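Local coordinates for protein gamma-glutamyl-gamma-aminobutyrate hydrolase PuuD (Escherichia coli, PDB 6VTV) that hydrolyses the gamma-glutamyl linkage of gamma-glutamyl-gamma-aminobutyrate, releasing glutamate and 4-aminobutanoate in the last step from putrescine to 4-aminobutanoate, at residues P113-C118 with I239-F244; V126-S131 with S195-V200. All coordinates share one frame; numbering follows the deposited sequence.

Contact 1 (P113-C118 with I239-F244); sequences PIFAIC and ILFEGF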
# COMPACT_ATOMS: atom_id res chain seq x y z
N PRO B 113 -1.97 19.38 -3.14
CA PRO B 113 -3.41 19.12 -3.13
C PRO B 113 -3.76 17.93 -2.24
O PRO B 113 -3.03 16.94 -2.18
CB PRO B 113 -3.73 18.84 -4.60
CG PRO B 113 -2.66 19.55 -5.36
CD PRO B 113 -1.43 19.42 -4.50
N ILE B 114 -4.90 18.04 -1.55
CA ILE B 114 -5.40 17.00 -0.67
C ILE B 114 -6.85 16.72 -1.03
O ILE B 114 -7.65 17.64 -1.23
CB ILE B 114 -5.29 17.40 0.82
CG1 ILE B 114 -3.88 17.86 1.17
CG2 ILE B 114 -5.72 16.25 1.72
CD1 ILE B 114 -3.75 18.41 2.57
N PHE B 115 -7.20 15.43 -1.11
CA PHE B 115 -8.58 14.99 -1.25
C PHE B 115 -8.85 13.96 -0.17
O PHE B 115 -8.20 12.91 -0.14
CB PHE B 115 -8.85 14.41 -2.64
CG PHE B 115 -10.30 14.12 -2.90
CD1 PHE B 115 -11.29 14.98 -2.45
CD2 PHE B 115 -10.68 12.98 -3.59
CE1 PHE B 115 -12.62 14.71 -2.68
CE2 PHE B 115 -12.02 12.70 -3.82
CZ PHE B 115 -12.99 13.57 -3.37
N ALA B 116 -9.81 14.26 0.70
CA ALA B 116 -10.08 13.45 1.88
C ALA B 116 -11.52 12.95 1.85
O ALA B 116 -12.43 13.68 1.47
CB ALA B 116 -9.83 14.26 3.15
N ILE B 117 -11.70 11.69 2.26
CA ILE B 117 -12.99 11.02 2.19
C ILE B 117 -13.35 10.49 3.58
O ILE B 117 -12.56 9.77 4.19
CB ILE B 117 -12.98 9.87 1.17
CG1 ILE B 117 -12.82 10.41 -0.25
CG2 ILE B 117 -14.24 9.02 1.29
CD1 ILE B 117 -12.80 9.34 -1.32
N CYS B 118 -14.55 10.86 4.05
CA CYS B 118 -15.14 10.35 5.29
C CYS B 118 -14.20 10.55 6.48
O CYS B 118 -14.15 11.65 7.05
CB CYS B 118 -15.51 8.87 5.13
SG CYS B 118 -16.45 8.18 6.52
N ILE B 239 -16.55 14.08 -11.17
CA ILE B 239 -16.08 15.46 -11.22
C ILE B 239 -15.15 15.76 -10.05
O ILE B 239 -14.15 16.47 -10.19
CB ILE B 239 -17.27 16.42 -11.28
CG1 ILE B 239 -18.05 16.23 -12.58
CG2 ILE B 239 -16.81 17.87 -11.15
CD1 ILE B 239 -19.33 17.02 -12.67
N LEU B 240 -15.46 15.20 -8.87
CA LEU B 240 -14.63 15.46 -7.69
C LEU B 240 -13.23 14.90 -7.88
O LEU B 240 -12.23 15.59 -7.61
CB LEU B 240 -15.29 14.85 -6.45
CG LEU B 240 -16.58 15.50 -5.97
CD1 LEU B 240 -17.15 14.74 -4.79
CD2 LEU B 240 -16.34 16.96 -5.61
N PHE B 241 -13.13 13.65 -8.33
CA PHE B 241 -11.82 13.06 -8.58
C PHE B 241 -11.13 13.74 -9.76
O PHE B 241 -9.90 13.90 -9.76
CB PHE B 241 -11.95 11.56 -8.80
CG PHE B 241 -12.13 10.77 -7.53
CD1 PHE B 241 -11.06 10.49 -6.70
CD2 PHE B 241 -13.39 10.33 -7.16
CE1 PHE B 241 -11.24 9.77 -5.53
CE2 PHE B 241 -13.58 9.62 -5.99
CZ PHE B 241 -12.50 9.34 -5.18
N GLU B 242 -11.90 14.14 -10.78
CA GLU B 242 -11.31 14.86 -11.89
C GLU B 242 -10.72 16.19 -11.43
O GLU B 242 -9.62 16.58 -11.86
CB GLU B 242 -12.34 15.07 -13.00
CG GLU B 242 -12.43 13.92 -14.01
CD GLU B 242 -13.71 14.01 -14.83
OE1 GLU B 242 -14.04 13.06 -15.59
OE2 GLU B 242 -14.40 15.04 -14.69
N GLY B 243 -11.42 16.89 -10.53
CA GLY B 243 -10.92 18.15 -10.03
C GLY B 243 -9.68 17.99 -9.16
O GLY B 243 -8.79 18.84 -9.18
N PHE B 244 -9.62 16.91 -8.38
CA PHE B 244 -8.44 16.63 -7.58
C PHE B 244 -7.21 16.41 -8.47
O PHE B 244 -6.15 17.00 -8.24
CB PHE B 244 -8.69 15.41 -6.70
CG PHE B 244 -7.48 14.94 -5.93
CD1 PHE B 244 -6.69 15.85 -5.25
CD2 PHE B 244 -7.14 13.60 -5.90
CE1 PHE B 244 -5.59 15.43 -4.54
CE2 PHE B 244 -6.04 13.17 -5.20
CZ PHE B 244 -5.25 14.09 -4.52
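F115 of strand 114-117 meets L240, F241 and F244 of helix 235-254 in a buried helix-on-sheet contact of the central sheet, made by apolar side chains. The two short segments run roughly antiparallel, at 151°, with their axes 9.5 Å apart at closest approach. F115 carries its CG anti to the backbone N (chi1 -172°), which sends the ring out from the sheet between the side chains of the helix. There it presents an edge to the face of F241 in a T-shaped pair, the planes at 90° and the centroids 5.0 Å apart. F115 CE2 comes down 3.5 Å from F241 CE1, nearer the rim of that ring than its middle. The base of the same side chain serves F244: F115 CB stands over the centre of the F244 ring, a CH-pi contact 3.6 Å from the centroid, while the two rings themselves are only obliquely inclined. L240 closes on the far end of F115, its CB 4.1 Å from F115 CZ. The fold is the alpha/beta core of a class I glutamine amidotransferase-like domain, and this strand leads directly into C118, the predicted nucleophile, at the N-cap of helix 119-127, an arrangement consistent with the nucleophile elbow of these enzymes. Next to C118, I117 extends CD1 to 3.9 Å from F241 CZ; I117 also lies against E228, and C118 touches H226, the other predicted active-site residues. Just before the strand, P113 sets CB 3.9 Å from F244 CE1, and its carbonyl O lies at the edge of the F244 ring, near the ring plane. Helix 33-42 borders the cluster too, with A38 and A42 touching F241 and I39 touching F244.

Contact 2 (V126-S131 with S195-V200); sequences VATGGS and SPRLRV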
# COMPACT_ATOMS: atom_id res chain seq x y z
N VAL B 126 -9.85 17.82 12.36
CA VAL B 126 -9.08 17.74 13.60
C VAL B 126 -7.68 18.32 13.40
O VAL B 126 -7.15 18.99 14.29
CB VAL B 126 -9.03 16.29 14.11
CG1 VAL B 126 -8.06 16.15 15.28
CG2 VAL B 126 -10.41 15.82 14.51
N ALA B 127 -7.08 18.10 12.23
CA ALA B 127 -5.71 18.55 12.02
C ALA B 127 -5.60 20.07 12.02
O ALA B 127 -4.55 20.62 12.38
CB ALA B 127 -5.16 17.99 10.70
N THR B 128 -6.67 20.77 11.62
CA THR B 128 -6.65 22.22 11.54
C THR B 128 -7.26 22.89 12.76
O THR B 128 -7.48 24.11 12.74
CB THR B 128 -7.38 22.67 10.27
OG1 THR B 128 -8.65 22.01 10.18
CG2 THR B 128 -6.55 22.34 9.04
N GLY B 129 -7.51 22.14 13.83
CA GLY B 129 -7.96 22.71 15.08
C GLY B 129 -9.42 22.49 15.43
O GLY B 129 -9.89 23.07 16.42
N GLY B 130 -10.15 21.69 14.66
CA GLY B 130 -11.55 21.45 14.92
C GLY B 130 -11.79 20.27 15.84
O GLY B 130 -10.87 19.70 16.43
N SER B 131 -13.06 19.88 15.94
CA SER B 131 -13.48 18.78 16.80
C SER B 131 -14.57 17.99 16.09
O SER B 131 -15.09 18.41 15.05
CB SER B 131 -13.97 19.28 18.16
OG SER B 131 -15.09 20.13 18.01
N SER B 195 -12.69 24.73 12.27
CA SER B 195 -11.78 25.83 12.50
C SER B 195 -12.02 26.96 11.50
O SER B 195 -12.51 26.72 10.39
CB SER B 195 -10.33 25.35 12.39
OG SER B 195 -9.41 26.39 12.66
N PRO B 196 -11.70 28.20 11.86
CA PRO B 196 -11.74 29.29 10.88
C PRO B 196 -10.74 29.11 9.74
O PRO B 196 -10.87 29.80 8.72
CB PRO B 196 -11.42 30.54 11.71
CG PRO B 196 -10.74 30.02 12.94
CD PRO B 196 -11.39 28.69 13.22
N ARG B 197 -9.76 28.22 9.89
CA ARG B 197 -8.88 27.89 8.78
C ARG B 197 -9.62 27.18 7.65
O ARG B 197 -9.15 27.21 6.50
CB ARG B 197 -7.72 27.01 9.26
CG ARG B 197 -6.76 27.69 10.21
CD ARG B 197 -5.77 26.68 10.79
NE ARG B 197 -4.88 26.14 9.77
CZ ARG B 197 -4.07 25.10 9.96
NH1 ARG B 197 -4.05 24.48 11.13
NH2 ARG B 197 -3.30 24.68 8.97
N LEU B 198 -10.75 26.55 7.95
CA LEU B 198 -11.52 25.79 6.99
C LEU B 198 -12.78 26.56 6.59
O LEU B 198 -13.33 27.33 7.38
CB LEU B 198 -11.93 24.43 7.56
CG LEU B 198 -11.07 23.21 7.26
CD1 LEU B 198 -9.60 23.53 7.41
CD2 LEU B 198 -11.45 22.04 8.17
N ARG B 199 -13.22 26.34 5.36
CA ARG B 199 -14.46 26.89 4.84
C ARG B 199 -15.46 25.76 4.62
O ARG B 199 -15.10 24.69 4.12
CB ARG B 199 -14.20 27.64 3.53
CG ARG B 199 -15.40 27.77 2.61
CD ARG B 199 -14.97 27.84 1.15
NE ARG B 199 -13.95 28.86 0.91
CZ ARG B 199 -12.70 28.59 0.55
NH1 ARG B 199 -12.30 27.34 0.39
NH2 ARG B 199 -11.84 29.58 0.36
N VAL B 200 -16.71 26.00 5.02
CA VAL B 200 -17.73 24.97 4.87
C VAL B 200 -18.15 24.89 3.40
O VAL B 200 -18.46 25.91 2.77
CB VAL B 200 -18.93 25.27 5.78
CG1 VAL B 200 -20.07 24.30 5.50
CG2 VAL B 200 -18.51 25.20 7.24
O HOH W 1 -1.94 22.34 12.68
O HOH W 2 -11.16 22.35 11.57
O HOH W 3 -5.11 25.32 13.71
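T128 meets L198 and R197 through a first torsion (chi1 49°) that sets OG1 between the backbone N and the carbonyl carbon and swings CG2 round anti to that carbon. OG1 then lies 3.3 Å from L198 CD1, the leucine chain crossing the threonine at about a right angle, and CG2 touches L198 CD1 too and also meets the arginine. R197, bent at chi3 (66°), folds back so that its guanidinium lies over this methyl: T128 CG2 sits beneath the centre of one face, 3.8 Å from R197 CZ. Two waters occupy the guanidinium edge, in its plane. One of them accepts from R197 NH1 at 2.9 Å and donates to T128 O at 2.8 Å; the other lies by A127 O and takes only a weak bond, 3.4 Å, from R197 NH1. A third water bridges the backbone of S195 to the threonine, accepting from S195 N and donating to T128 OG1 at 2.9 Å. That hydroxyl also hydrogen-bonds L124 O, one turn back in the helix. T128 lies within the Schellman motif that ends helix 119-127, with G129 at positive phi (107°) as its C-prime residue; a type I beta turn from S195 to L198 faces it and leads into strand 198-203. L108 of helix 94-109 touches both T128 and R197, while L198 packs on V212 and V214 of the adjoining strand 209-214.

In the fold
From the N terminus, the chain first lays down the early strands of the large sheet and helix 94-109, then enters contact 1 at 113-118. Helix 119-127 follows at once, and its end supplies the first half of contact 2, 126-131. The loop that starts there closes at 195-200, where the chain enters strand 198-203, still well before contact 1 closes at 239-244 on the helix near the C terminus. Contact 2 is therefore nested inside the loop closed by contact 1. Their centres lie about 18 Å apart and they do not touch, yet both reach the same sheet: contact 1 joins its strand 114-117 to helix 235-254, contact 2 its strand 198-203 to the end of helix 119-127.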